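Local coordinates for protein SmhA (Serratia marcescens, PDB 7A27) that is a component of Smh, a tripartite alpha-pore-forming toxin, seen here in its soluble form, and probably takes part in forming pores in target membranes, at residues S116-Q120 and W305-A309; F86-N91 and A339-Q343; H18-S22 and L79-A83; S105-A109 and I319-G323; Y122-Q127 and L301-G306. One frame throughout, in Å; residues are numbered along the deposited sequence.

How the contacts relate
Near the N terminus, contact 3 closes first. It ties helix 14-37 to helix 48-96. The other four contacts open later and close in reverse order. Helix 48-96 opens contact 2 at 86-91. Helix 104-155 then opens contact 4 at 105-109, contact 1 at 116-120 and contact 5 at 122-127. Helix 301-321 closes contact 5 and contact 1 on overlapping residues, then contact 4 at its far end. Helix 325-358 closes contact 2, which encloses contacts 1, 4 and 5. These three join helix 301-321 to the first half of helix 104-155, as one antiparallel pair. F86 and W342 of contact 2 pack on W305, which contacts 1 and 5 share.

Contact 1 of 5, residues S116-Q120 and W305-A309; sequences SDVAQ and WGKVA
A119 points its methyl group toward helix 301-321, where three side chains touch it. A309 meets it methyl to methyl, with A119 CB 3.9 Å from A309 CB. V308 reaches in with one branch, and its CG1 lies 4.1 Å from A119 CB. With CG1 anti to the V308 backbone N (chi1 176°), this branch is the one that reaches A119. W305 completes the set. Its indole comes up beside A119 and offers the CE3 corner, 4.1 Å from A119 CB. The methyl approaches this ring obliquely. The CB of W305 sits near the A119 carbonyl oxygen. A309 CB also rests against the backbone of the facing helix, 3.6 Å from S116 O and close to Q120 N.

This is an antiparallel pair in the long helical bundle of the soluble toxin, an architecture consistent with the ClyA-like alpha-pore-forming proteins. The two short segments run with their axes only 7.9 Å apart. The small residues A119, A309 and S116 at the interface are consistent with that close approach.

S116 adds the polar link. Its hydroxyl donates to the backbone of the other helix, with S116 OG 2.9 Å from A309 O. The donor arrives at a C=O...donor angle of 127° and is tilted 34° from the carbonyl plane. S116 also touches Y312 and L313 further along helix 301-321. Helix 48-96 covers another side of the contact: F86 packs on A119, V308 and the W305 ring.

Contact 2 of 5, residues F86-N91 and A339-Q343; sequences FAALVN and AEKWQ
F86 carries its ring anti to the backbone N (chi1 -161°), while W342 holds its indole beside its own backbone N. These two torsions bring the rings together between the helices. The F86 ring and the six-membered ring of W342 have centroids 4.6 Å apart. Their planes are inclined at 33°, so the pair is oblique. F86 CD1 and CE1 lie over the outer end of one indole face, near CH2 and CZ2.

V90 works on the same face of W342, nearer its root. V90 CG2 makes a CH-pi contact with the five-membered ring of W342, 4.0 Å from the ring centroid and almost on the ring normal. The other branch spans two partners: V90 CG1 is 3.9 Å from W342 CD1 and 4.0 Å from A339 CA. A87 packs its methyl against the base of the indole, with A87 CB 4.0 Å from W342 CB.

The contact joins helix 48-96 to helix 325-358 as an antiparallel pair in the elongated helical bundle. Helix 301-321 borders the aromatic group through W305, V308 and Y312. W342 NE1 is hydrogen-bonded to L9 O, in the segment before the first helix, so the buried indole N-H is satisfied.

On the more exposed side of the contact two side-chain amides meet. Q343 bends at its second torsion and turns NE2 back to N91, with Q343 NE2 3.0 Å from N91 OD1. The donor stands above the N91 carbonyl plane, and the N-H...acceptor angle is 131°. The bond is therefore far from straight.

Contact 3 of 5, residues H18-S22 and L79-A83; sequences HISIS and LYTKA
Y80 OH is held by two hydroxyls. Across the contact, Y80 OH and S22 OG form a hydrogen bond of 2.8 Å. Either could be the donor. Y356 of helix 325-358 supplies the second hydroxyl. Together they fix the end of a long side chain that reaches between helices. S22 OG lies at the edge of the Y80 ring, near its plane. I21 CG2 packs in van der Waals contact near the phenol oxygen, 3.5 Å from Y80 OH.

The face of Y80 meets H18. The two rings form an edge-to-face (T-shaped) pair with planes at 73° and centroids 4.9 Å apart. H18 CD2 is the atom that points in, 3.7 Å above the Y80 ring plane and over its centre. The side chains run past each other in opposite directions.

The helix axes are 12.6 Å apart here, a wide antiparallel spacing in the elongated helical bundle. The two segments of helices 14-37 and 48-96 are bridged by large side chains, and neighbouring helices flank them. F345 of helix 325-358 meets the H18 ring, and L301 of helix 301-321 packs on H18, I21 and L79. H18 ND1 is bonded to L14 O one turn earlier, which limits rotation of the imidazole. The S22 side chain lies about 9 Å from that of N359, a calcium-binding residue with no calcium bound in this chain.

Contact 4 of 5, residues S105-A109 and I319-G323; sequences SQKGA and INQAG
The start of helix 104-155 meets the end of helix 301-321, with Q106 CA and N320 CA 5.2 Å apart. S105 makes the polar link. Its OG sits between the backbone N and the carbonyl carbon (chi1 40°). From there it donates to the backbone of the facing segment, with S105 OG 2.9 Å from A322 O. The C=O...donor angle is 151°, and the donor is tilted 25° from the carbonyl plane. S105 CB also rests near the carbonyl oxygen of I319, so S105 touches the carbonyls of both I319 and A322.

N320 packs on A109 and Q106. The base of its side chain meets A109, with A109 CB 3.8 Å from N320 CB. Its amide oxygen comes alongside Q106, where N320 OD1 is 3.6 Å from Q106 CA. The side chains of Q106 and N320 lie side by side and point the same way.

I319 is buried, and its CG2 branch faces the helix backbone: I319 CG2 is 4.1 Å from S105 O and 4.2 Å from A109 N. I319 CG2 also comes near the main chain of G108. I7 and Y97 touch I319 from the flanking loops, and L4 touches A322.

The contact closes one end of the helical bundle, where helix 301-321 turns into helix 325-358. G323 N is bonded there to E327 OE1. One side-chain-to-backbone bond spans the two segments. The remaining contacts are apolar or van der Waals, so the contact rests on one neutral hydrogen bond and on packing, with no salt bridge between the segments.

Contact 5 of 5, residues Y122-Q127 and L301-G306; sequences YQAAAQ and LPTEWG
The two segments run almost exactly antiparallel, at 176°, with axes 7.9 Å apart. Q123 and P302 lie nearest, with Q123 CA 4.5 Å from P302 CA.

Y122 meets the indole of W305 in two ways. Its CB makes a CH-pi contact over the face, 4.0 Å from the centroid of the five-membered ring of W305. Beyond that, the Y122 ring turns its edge to the face of the six-membered ring of W305, with planes at 70°. The pair is edge-to-face, and W305 CH2 lies near the plane of the Y122 ring.

Q123 leaves the helix with CG anti to its backbone N (chi1 167°). Its extended chain reaches the backbone of the other helix at P302 and G306. Q123 NE2 makes a weak bond with P302 O at 3.3 Å. That oxygen also accepts the backbone N-H of G306, within its own helix. The Q123 amide lies close over G306, which has no side chain there, with Q123 NE2 3.3 Å from G306 CA.

The P302 ring fits between A126 and Q127. A126 CB is 4.0 Å from P302 CG and 4.1 Å from L301 CD2. Q127 bends so that its OE1 comes to 3.3 Å from P302 CB.

P302 lies in the first turn of helix 301-321. Helix 14-37 backs that turn through L14, H18 and M17, and helix 48-96 covers Y122 through K82 and N85.

Contact 1 of 5, residues S116-Q120 and W305-A309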
# COMPACT_ATOMS: atom_id res chain seq x y z
N SER A 116 -14.92 -24.33 3.44
CA SER A 116 -15.98 -23.33 3.19
C SER A 116 -16.11 -22.45 4.44
O SER A 116 -16.10 -21.22 4.31
CB SER A 116 -17.27 -23.99 2.85
OG SER A 116 -18.32 -23.06 2.69
N ASP A 117 -16.20 -23.10 5.60
CA ASP A 117 -16.29 -22.47 6.94
C ASP A 117 -15.08 -21.55 7.16
O ASP A 117 -15.28 -20.38 7.53
CB ASP A 117 -16.33 -23.56 8.02
CG ASP A 117 -16.81 -23.12 9.38
OD1 ASP A 117 -17.63 -22.22 9.40
OD2 ASP A 117 -16.34 -23.69 10.40
N VAL A 118 -13.86 -22.07 6.95
CA VAL A 118 -12.60 -21.32 7.18
C VAL A 118 -12.62 -20.08 6.30
O VAL A 118 -12.31 -18.99 6.81
CB VAL A 118 -11.37 -22.18 6.88
CG1 VAL A 118 -10.07 -21.34 6.92
CG2 VAL A 118 -11.30 -23.37 7.83
N ALA A 119 -12.94 -20.24 5.02
CA ALA A 119 -13.03 -19.14 4.05
C ALA A 119 -14.01 -18.09 4.60
O ALA A 119 -13.70 -16.89 4.49
CB ALA A 119 -13.49 -19.66 2.72
N GLN A 120 -15.12 -18.52 5.18
CA GLN A 120 -16.14 -17.58 5.72
C GLN A 120 -15.52 -16.80 6.90
O GLN A 120 -15.88 -15.61 7.05
CB GLN A 120 -17.43 -18.32 6.11
CG GLN A 120 -18.63 -17.38 6.18
CD GLN A 120 -19.96 -18.07 6.32
OE1 GLN A 120 -20.24 -18.72 7.31
NE2 GLN A 120 -20.84 -17.86 5.34
N TRP A 305 -13.17 -13.55 -0.56
CA TRP A 305 -13.11 -14.73 0.34
C TRP A 305 -14.49 -15.39 0.35
O TRP A 305 -14.57 -16.63 0.28
CB TRP A 305 -12.59 -14.39 1.75
CG TRP A 305 -11.10 -14.48 1.91
CD1 TRP A 305 -10.22 -13.48 2.16
CD2 TRP A 305 -10.31 -15.68 1.76
NE1 TRP A 305 -8.94 -13.97 2.21
CE2 TRP A 305 -8.97 -15.31 1.96
CE3 TRP A 305 -10.62 -17.01 1.48
CZ2 TRP A 305 -7.95 -16.25 1.88
CZ3 TRP A 305 -9.60 -17.93 1.41
CH2 TRP A 305 -8.29 -17.55 1.61
N GLY A 306 -15.55 -14.58 0.39
CA GLY A 306 -16.95 -15.03 0.34
C GLY A 306 -17.23 -15.84 -0.91
O GLY A 306 -18.04 -16.78 -0.80
N LYS A 307 -16.60 -15.50 -2.03
CA LYS A 307 -16.74 -16.25 -3.31
C LYS A 307 -16.11 -17.64 -3.16
O LYS A 307 -16.69 -18.60 -3.70
CB LYS A 307 -16.14 -15.49 -4.49
CG LYS A 307 -17.00 -14.34 -5.01
CD LYS A 307 -16.57 -13.81 -6.37
CE LYS A 307 -17.70 -13.09 -7.07
NZ LYS A 307 -17.24 -12.30 -8.24
N VAL A 308 -14.97 -17.75 -2.45
CA VAL A 308 -14.29 -19.05 -2.18
C VAL A 308 -15.21 -19.87 -1.26
O VAL A 308 -15.30 -21.10 -1.47
CB VAL A 308 -12.90 -18.86 -1.55
CG1 VAL A 308 -12.25 -20.18 -1.18
CG2 VAL A 308 -12.00 -18.08 -2.48
N ALA A 309 -15.85 -19.22 -0.29
CA ALA A 309 -16.76 -19.87 0.67
C ALA A 309 -17.94 -20.49 -0.09
O ALA A 309 -18.20 -21.69 0.11
CB ALA A 309 -17.21 -18.90 1.73

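Contact 2 of 5, residues F86-N91 and A339-Q343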
# COMPACT_ATOMS: atom_id res chain seq x y z
N PHE A 86 -4.63 -21.29 4.23
CA PHE A 86 -5.67 -21.92 3.38
C PHE A 86 -4.99 -22.80 2.33
O PHE A 86 -5.47 -23.92 2.09
CB PHE A 86 -6.59 -20.88 2.74
CG PHE A 86 -7.90 -21.44 2.25
CD1 PHE A 86 -7.98 -22.09 1.03
CD2 PHE A 86 -9.05 -21.33 3.00
CE1 PHE A 86 -9.18 -22.62 0.58
CE2 PHE A 86 -10.25 -21.87 2.55
CZ PHE A 86 -10.31 -22.51 1.33
N ALA A 87 -3.91 -22.33 1.70
CA ALA A 87 -3.18 -23.13 0.70
C ALA A 87 -2.75 -24.45 1.33
O ALA A 87 -2.99 -25.52 0.70
CB ALA A 87 -1.99 -22.38 0.16
N ALA A 88 -2.17 -24.37 2.53
CA ALA A 88 -1.68 -25.55 3.29
C ALA A 88 -2.83 -26.55 3.47
O ALA A 88 -2.60 -27.74 3.28
CB ALA A 88 -1.10 -25.12 4.60
N LEU A 89 -4.02 -26.06 3.80
CA LEU A 89 -5.21 -26.92 4.03
C LEU A 89 -5.61 -27.61 2.71
O LEU A 89 -5.98 -28.80 2.76
CB LEU A 89 -6.37 -26.09 4.60
CG LEU A 89 -6.17 -25.51 6.00
CD1 LEU A 89 -7.42 -24.79 6.45
CD2 LEU A 89 -5.79 -26.57 7.03
N VAL A 90 -5.54 -26.92 1.58
CA VAL A 90 -5.90 -27.51 0.26
C VAL A 90 -4.93 -28.67 -0.06
O VAL A 90 -5.40 -29.73 -0.51
CB VAL A 90 -5.98 -26.43 -0.83
CG1 VAL A 90 -6.25 -27.03 -2.19
CG2 VAL A 90 -7.07 -25.42 -0.48
N ASN A 91 -3.63 -28.51 0.21
CA ASN A 91 -2.63 -29.60 0.05
C ASN A 91 -3.08 -30.86 0.79
O ASN A 91 -2.91 -31.97 0.25
CB ASN A 91 -1.25 -29.25 0.62
CG ASN A 91 -0.38 -28.48 -0.33
OD1 ASN A 91 -0.89 -27.86 -1.29
ND2 ASN A 91 0.90 -28.53 -0.04
N ALA A 339 -4.90 -27.48 -6.25
CA ALA A 339 -3.78 -27.44 -5.27
C ALA A 339 -2.62 -26.63 -5.85
O ALA A 339 -2.12 -25.73 -5.15
CB ALA A 339 -3.34 -28.83 -4.91
N GLU A 340 -2.23 -26.93 -7.09
CA GLU A 340 -1.12 -26.24 -7.82
C GLU A 340 -1.41 -24.74 -7.82
O GLU A 340 -0.47 -23.96 -7.61
CB GLU A 340 -0.94 -26.75 -9.25
CG GLU A 340 -0.37 -28.17 -9.31
CD GLU A 340 -0.33 -28.87 -10.67
OE1 GLU A 340 -0.39 -30.14 -10.68
OE2 GLU A 340 -0.21 -28.16 -11.72
N LYS A 341 -2.66 -24.36 -8.07
CA LYS A 341 -3.11 -22.94 -8.13
C LYS A 341 -2.86 -22.28 -6.76
O LYS A 341 -2.35 -21.15 -6.74
CB LYS A 341 -4.58 -22.78 -8.51
CG LYS A 341 -4.93 -23.19 -9.93
CD LYS A 341 -6.41 -23.15 -10.23
CE LYS A 341 -6.77 -23.77 -11.56
NZ LYS A 341 -8.24 -23.89 -11.74
N TRP A 342 -3.20 -22.98 -5.67
CA TRP A 342 -3.01 -22.45 -4.29
C TRP A 342 -1.52 -22.39 -3.95
O TRP A 342 -1.13 -21.41 -3.27
CB TRP A 342 -3.83 -23.25 -3.27
CG TRP A 342 -5.29 -22.91 -3.27
CD1 TRP A 342 -6.30 -23.57 -3.91
CD2 TRP A 342 -5.92 -21.83 -2.57
NE1 TRP A 342 -7.50 -22.97 -3.67
CE2 TRP A 342 -7.30 -21.90 -2.85
CE3 TRP A 342 -5.45 -20.80 -1.76
CZ2 TRP A 342 -8.21 -20.98 -2.34
CZ3 TRP A 342 -6.36 -19.89 -1.25
CH2 TRP A 342 -7.72 -19.99 -1.53
N GLN A 343 -0.70 -23.35 -4.41
CA GLN A 343 0.77 -23.33 -4.15
C GLN A 343 1.40 -22.11 -4.82
O GLN A 343 2.24 -21.46 -4.16
CB GLN A 343 1.45 -24.63 -4.59
CG GLN A 343 1.24 -25.73 -3.56
CD GLN A 343 1.56 -25.19 -2.19
OE1 GLN A 343 2.65 -24.64 -1.99
NE2 GLN A 343 0.61 -25.28 -1.25

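Contact 3 of 5, residues H18-S22 and L79-A83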
# COMPACT_ATOMS: atom_id res chain seq x y z
N HIS A 18 -4.57 -9.60 -3.96
CA HIS A 18 -3.52 -9.39 -2.93
C HIS A 18 -2.37 -8.58 -3.53
O HIS A 18 -1.86 -7.68 -2.84
CB HIS A 18 -3.03 -10.72 -2.32
CG HIS A 18 -3.87 -11.25 -1.20
ND1 HIS A 18 -4.90 -12.13 -1.40
CD2 HIS A 18 -3.82 -11.05 0.13
CE1 HIS A 18 -5.44 -12.44 -0.23
NE2 HIS A 18 -4.79 -11.82 0.73
N ILE A 19 -1.99 -8.85 -4.77
CA ILE A 19 -0.93 -8.09 -5.50
C ILE A 19 -1.36 -6.61 -5.63
O ILE A 19 -0.54 -5.74 -5.34
CB ILE A 19 -0.62 -8.78 -6.85
CG1 ILE A 19 0.04 -10.15 -6.61
CG2 ILE A 19 0.21 -7.89 -7.75
CD1 ILE A 19 0.26 -10.97 -7.86
N SER A 20 -2.61 -6.32 -6.00
CA SER A 20 -3.07 -4.92 -6.17
C SER A 20 -3.09 -4.23 -4.79
O SER A 20 -2.93 -2.98 -4.77
CB SER A 20 -4.39 -4.80 -6.89
OG SER A 20 -5.48 -5.10 -6.03
N ILE A 21 -3.25 -4.98 -3.69
CA ILE A 21 -3.21 -4.42 -2.31
C ILE A 21 -1.75 -4.12 -1.98
O ILE A 21 -1.47 -2.97 -1.59
CB ILE A 21 -3.86 -5.33 -1.26
CG1 ILE A 21 -5.37 -5.42 -1.48
CG2 ILE A 21 -3.52 -4.84 0.14
CD1 ILE A 21 -6.07 -6.49 -0.66
N SER A 22 -0.87 -5.12 -2.11
CA SER A 22 0.59 -4.98 -1.84
C SER A 22 1.08 -3.68 -2.51
O SER A 22 1.73 -2.86 -1.83
CB SER A 22 1.36 -6.20 -2.33
OG SER A 22 1.00 -7.39 -1.64
N LEU A 79 -3.75 -11.05 7.42
CA LEU A 79 -4.69 -11.51 6.36
C LEU A 79 -3.93 -12.33 5.31
O LEU A 79 -4.55 -13.26 4.74
CB LEU A 79 -5.36 -10.34 5.66
CG LEU A 79 -6.38 -9.57 6.49
CD1 LEU A 79 -6.97 -8.43 5.65
CD2 LEU A 79 -7.47 -10.46 7.06
N TYR A 80 -2.69 -11.95 4.99
CA TYR A 80 -1.88 -12.66 3.99
C TYR A 80 -1.59 -14.07 4.53
O TYR A 80 -1.77 -15.05 3.79
CB TYR A 80 -0.61 -11.88 3.64
CG TYR A 80 -0.76 -10.69 2.72
CD1 TYR A 80 -1.40 -9.54 3.13
CD2 TYR A 80 -0.20 -10.69 1.45
CE1 TYR A 80 -1.53 -8.43 2.29
CE2 TYR A 80 -0.29 -9.58 0.61
CZ TYR A 80 -0.96 -8.45 1.04
OH TYR A 80 -1.07 -7.35 0.23
N THR A 81 -1.18 -14.17 5.80
CA THR A 81 -0.84 -15.46 6.47
C THR A 81 -2.05 -16.40 6.34
O THR A 81 -1.85 -17.61 6.02
CB THR A 81 -0.40 -15.24 7.92
OG1 THR A 81 0.64 -14.25 7.91
CG2 THR A 81 0.10 -16.50 8.60
N LYS A 82 -3.25 -15.86 6.53
CA LYS A 82 -4.51 -16.64 6.46
C LYS A 82 -4.60 -17.32 5.08
O LYS A 82 -4.97 -18.51 5.04
CB LYS A 82 -5.68 -15.73 6.84
CG LYS A 82 -5.80 -15.52 8.35
CD LYS A 82 -6.67 -14.34 8.76
CE LYS A 82 -7.30 -14.44 10.13
NZ LYS A 82 -6.40 -15.01 11.16
N ALA A 83 -4.20 -16.64 4.01
CA ALA A 83 -4.17 -17.20 2.65
C ALA A 83 -3.16 -18.36 2.58
O ALA A 83 -3.54 -19.41 2.06
CB ALA A 83 -3.87 -16.12 1.64

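Contact 4 of 5, residues S105-A109 and I319-G323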
# COMPACT_ATOMS: atom_id res chain seq x y z
N SER A 105 -14.65 -40.32 -1.05
CA SER A 105 -15.53 -39.21 -1.53
C SER A 105 -16.39 -38.59 -0.41
O SER A 105 -16.66 -37.38 -0.51
CB SER A 105 -16.34 -39.62 -2.71
OG SER A 105 -16.81 -40.94 -2.58
N GLN A 106 -16.83 -39.34 0.60
CA GLN A 106 -17.59 -38.74 1.75
C GLN A 106 -16.63 -37.91 2.62
O GLN A 106 -17.03 -36.83 3.07
CB GLN A 106 -18.32 -39.81 2.58
CG GLN A 106 -19.43 -39.26 3.47
CD GLN A 106 -19.64 -40.10 4.71
OE1 GLN A 106 -18.72 -40.28 5.52
NE2 GLN A 106 -20.85 -40.60 4.88
N LYS A 107 -15.40 -38.40 2.83
CA LYS A 107 -14.35 -37.74 3.66
C LYS A 107 -13.86 -36.48 2.94
O LYS A 107 -13.56 -35.49 3.63
CB LYS A 107 -13.22 -38.71 3.99
CG LYS A 107 -13.52 -39.71 5.10
CD LYS A 107 -12.45 -40.74 5.38
CE LYS A 107 -11.41 -40.27 6.39
NZ LYS A 107 -10.25 -41.18 6.47
N GLY A 108 -13.79 -36.52 1.61
CA GLY A 108 -13.39 -35.39 0.76
C GLY A 108 -14.42 -34.28 0.87
O GLY A 108 -14.02 -33.11 1.11
N ALA A 109 -15.70 -34.63 0.70
CA ALA A 109 -16.86 -33.71 0.82
C ALA A 109 -16.81 -33.00 2.17
O ALA A 109 -16.91 -31.77 2.20
CB ALA A 109 -18.16 -34.47 0.62
N ILE A 319 -19.01 -33.44 -4.85
CA ILE A 319 -17.83 -34.34 -4.63
C ILE A 319 -18.31 -35.62 -3.94
O ILE A 319 -17.67 -36.66 -4.14
CB ILE A 319 -16.74 -33.65 -3.79
CG1 ILE A 319 -16.21 -32.41 -4.51
CG2 ILE A 319 -15.64 -34.64 -3.45
CD1 ILE A 319 -15.16 -31.65 -3.76
N ASN A 320 -19.38 -35.52 -3.15
CA ASN A 320 -20.00 -36.61 -2.36
C ASN A 320 -20.71 -37.59 -3.31
O ASN A 320 -20.65 -38.80 -3.03
CB ASN A 320 -20.98 -36.06 -1.30
CG ASN A 320 -21.24 -36.98 -0.14
OD1 ASN A 320 -20.61 -38.02 -0.01
ND2 ASN A 320 -22.19 -36.61 0.69
N GLN A 321 -21.35 -37.09 -4.39
CA GLN A 321 -22.07 -37.93 -5.40
C GLN A 321 -21.08 -38.86 -6.13
O GLN A 321 -21.54 -39.95 -6.54
CB GLN A 321 -22.80 -37.08 -6.46
CG GLN A 321 -23.85 -36.08 -5.97
CD GLN A 321 -24.48 -35.27 -7.09
OE1 GLN A 321 -23.82 -34.90 -8.07
NE2 GLN A 321 -25.75 -34.92 -6.97
N ALA A 322 -19.81 -38.47 -6.31
CA ALA A 322 -18.74 -39.26 -6.98
C ALA A 322 -18.47 -40.57 -6.22
O ALA A 322 -17.60 -40.56 -5.33
CB ALA A 322 -17.47 -38.44 -7.07
N GLY A 323 -19.12 -41.66 -6.64
CA GLY A 323 -19.04 -43.00 -6.00
C GLY A 323 -18.46 -44.07 -6.95
O GLY A 323 -18.32 -45.22 -6.50

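Contact 5 of 5, residues Y122-Q127 and L301-G306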
# COMPACT_ATOMS: atom_id res chain seq x y z
N TYR A 122 -12.18 -16.14 7.24
CA TYR A 122 -11.17 -15.26 6.59
C TYR A 122 -11.90 -14.08 5.93
O TYR A 122 -11.34 -12.97 5.90
CB TYR A 122 -10.27 -16.09 5.66
CG TYR A 122 -9.41 -17.12 6.37
CD1 TYR A 122 -9.14 -17.07 7.73
CD2 TYR A 122 -8.72 -18.08 5.63
CE1 TYR A 122 -8.28 -17.97 8.34
CE2 TYR A 122 -7.85 -18.99 6.23
CZ TYR A 122 -7.63 -18.95 7.59
OH TYR A 122 -6.82 -19.88 8.17
N GLN A 123 -13.12 -14.27 5.44
CA GLN A 123 -13.93 -13.16 4.88
C GLN A 123 -14.17 -12.14 5.98
O GLN A 123 -13.86 -10.95 5.78
CB GLN A 123 -15.25 -13.70 4.33
CG GLN A 123 -16.28 -12.62 4.00
CD GLN A 123 -17.55 -13.23 3.45
OE1 GLN A 123 -18.07 -14.22 3.96
NE2 GLN A 123 -18.05 -12.64 2.39
N ALA A 124 -14.70 -12.60 7.12
CA ALA A 124 -15.05 -11.76 8.29
C ALA A 124 -13.79 -11.10 8.86
O ALA A 124 -13.91 -9.94 9.32
CB ALA A 124 -15.77 -12.58 9.33
N ALA A 125 -12.64 -11.78 8.81
CA ALA A 125 -11.34 -11.25 9.28
C ALA A 125 -10.95 -10.07 8.41
O ALA A 125 -10.50 -9.04 8.96
CB ALA A 125 -10.29 -12.33 9.23
N ALA A 126 -11.09 -10.22 7.10
CA ALA A 126 -10.79 -9.16 6.11
C ALA A 126 -11.77 -8.00 6.34
O ALA A 126 -11.31 -6.85 6.35
CB ALA A 126 -10.89 -9.72 4.73
N GLN A 127 -13.06 -8.28 6.53
CA GLN A 127 -14.03 -7.19 6.76
C GLN A 127 -13.55 -6.33 7.93
O GLN A 127 -13.56 -5.09 7.80
CB GLN A 127 -15.44 -7.69 7.06
CG GLN A 127 -16.51 -6.60 6.91
CD GLN A 127 -16.68 -6.17 5.47
OE1 GLN A 127 -16.97 -6.98 4.59
NE2 GLN A 127 -16.52 -4.88 5.24
N LEU A 301 -11.78 -7.41 -0.95
CA LEU A 301 -11.17 -8.66 -0.42
C LEU A 301 -12.19 -9.53 0.32
O LEU A 301 -12.24 -10.73 0.08
CB LEU A 301 -9.97 -8.32 0.46
CG LEU A 301 -9.15 -9.51 0.95
CD1 LEU A 301 -8.60 -10.33 -0.19
CD2 LEU A 301 -8.02 -9.06 1.84
N PRO A 302 -13.02 -8.99 1.25
CA PRO A 302 -14.01 -9.80 1.95
C PRO A 302 -14.92 -10.56 0.96
O PRO A 302 -15.10 -11.75 1.09
CB PRO A 302 -14.80 -8.75 2.76
CG PRO A 302 -13.83 -7.63 2.98
CD PRO A 302 -13.05 -7.59 1.68
N THR A 303 -15.46 -9.85 -0.04
CA THR A 303 -16.29 -10.42 -1.12
C THR A 303 -15.55 -11.59 -1.78
O THR A 303 -16.17 -12.64 -1.96
CB THR A 303 -16.65 -9.33 -2.14
OG1 THR A 303 -17.25 -8.28 -1.38
CG2 THR A 303 -17.54 -9.83 -3.27
N GLU A 304 -14.26 -11.42 -2.10
CA GLU A 304 -13.49 -12.49 -2.79
C GLU A 304 -13.33 -13.70 -1.87
O GLU A 304 -13.41 -14.81 -2.40
CB GLU A 304 -12.17 -11.98 -3.37
CG GLU A 304 -12.36 -11.46 -4.80
CD GLU A 304 -12.69 -12.50 -5.86
OE1 GLU A 304 -12.03 -13.55 -5.90
OE2 GLU A 304 -13.61 -12.26 -6.67
N TRP A 305 -13.17 -13.55 -0.56
CA TRP A 305 -13.11 -14.73 0.34
C TRP A 305 -14.49 -15.39 0.35
O TRP A 305 -14.57 -16.63 0.28
CB TRP A 305 -12.59 -14.39 1.75
CG TRP A 305 -11.10 -14.48 1.91
CD1 TRP A 305 -10.22 -13.48 2.16
CD2 TRP A 305 -10.31 -15.68 1.76
NE1 TRP A 305 -8.94 -13.97 2.21
CE2 TRP A 305 -8.97 -15.31 1.96
CE3 TRP A 305 -10.62 -17.01 1.48
CZ2 TRP A 305 -7.95 -16.25 1.88
CZ3 TRP A 305 -9.60 -17.93 1.41
CH2 TRP A 305 -8.29 -17.55 1.61
N GLY A 306 -15.55 -14.58 0.39
CA GLY A 306 -16.95 -15.03 0.34
C GLY A 306 -17.23 -15.84 -0.91
O GLY A 306 -18.04 -16.78 -0.80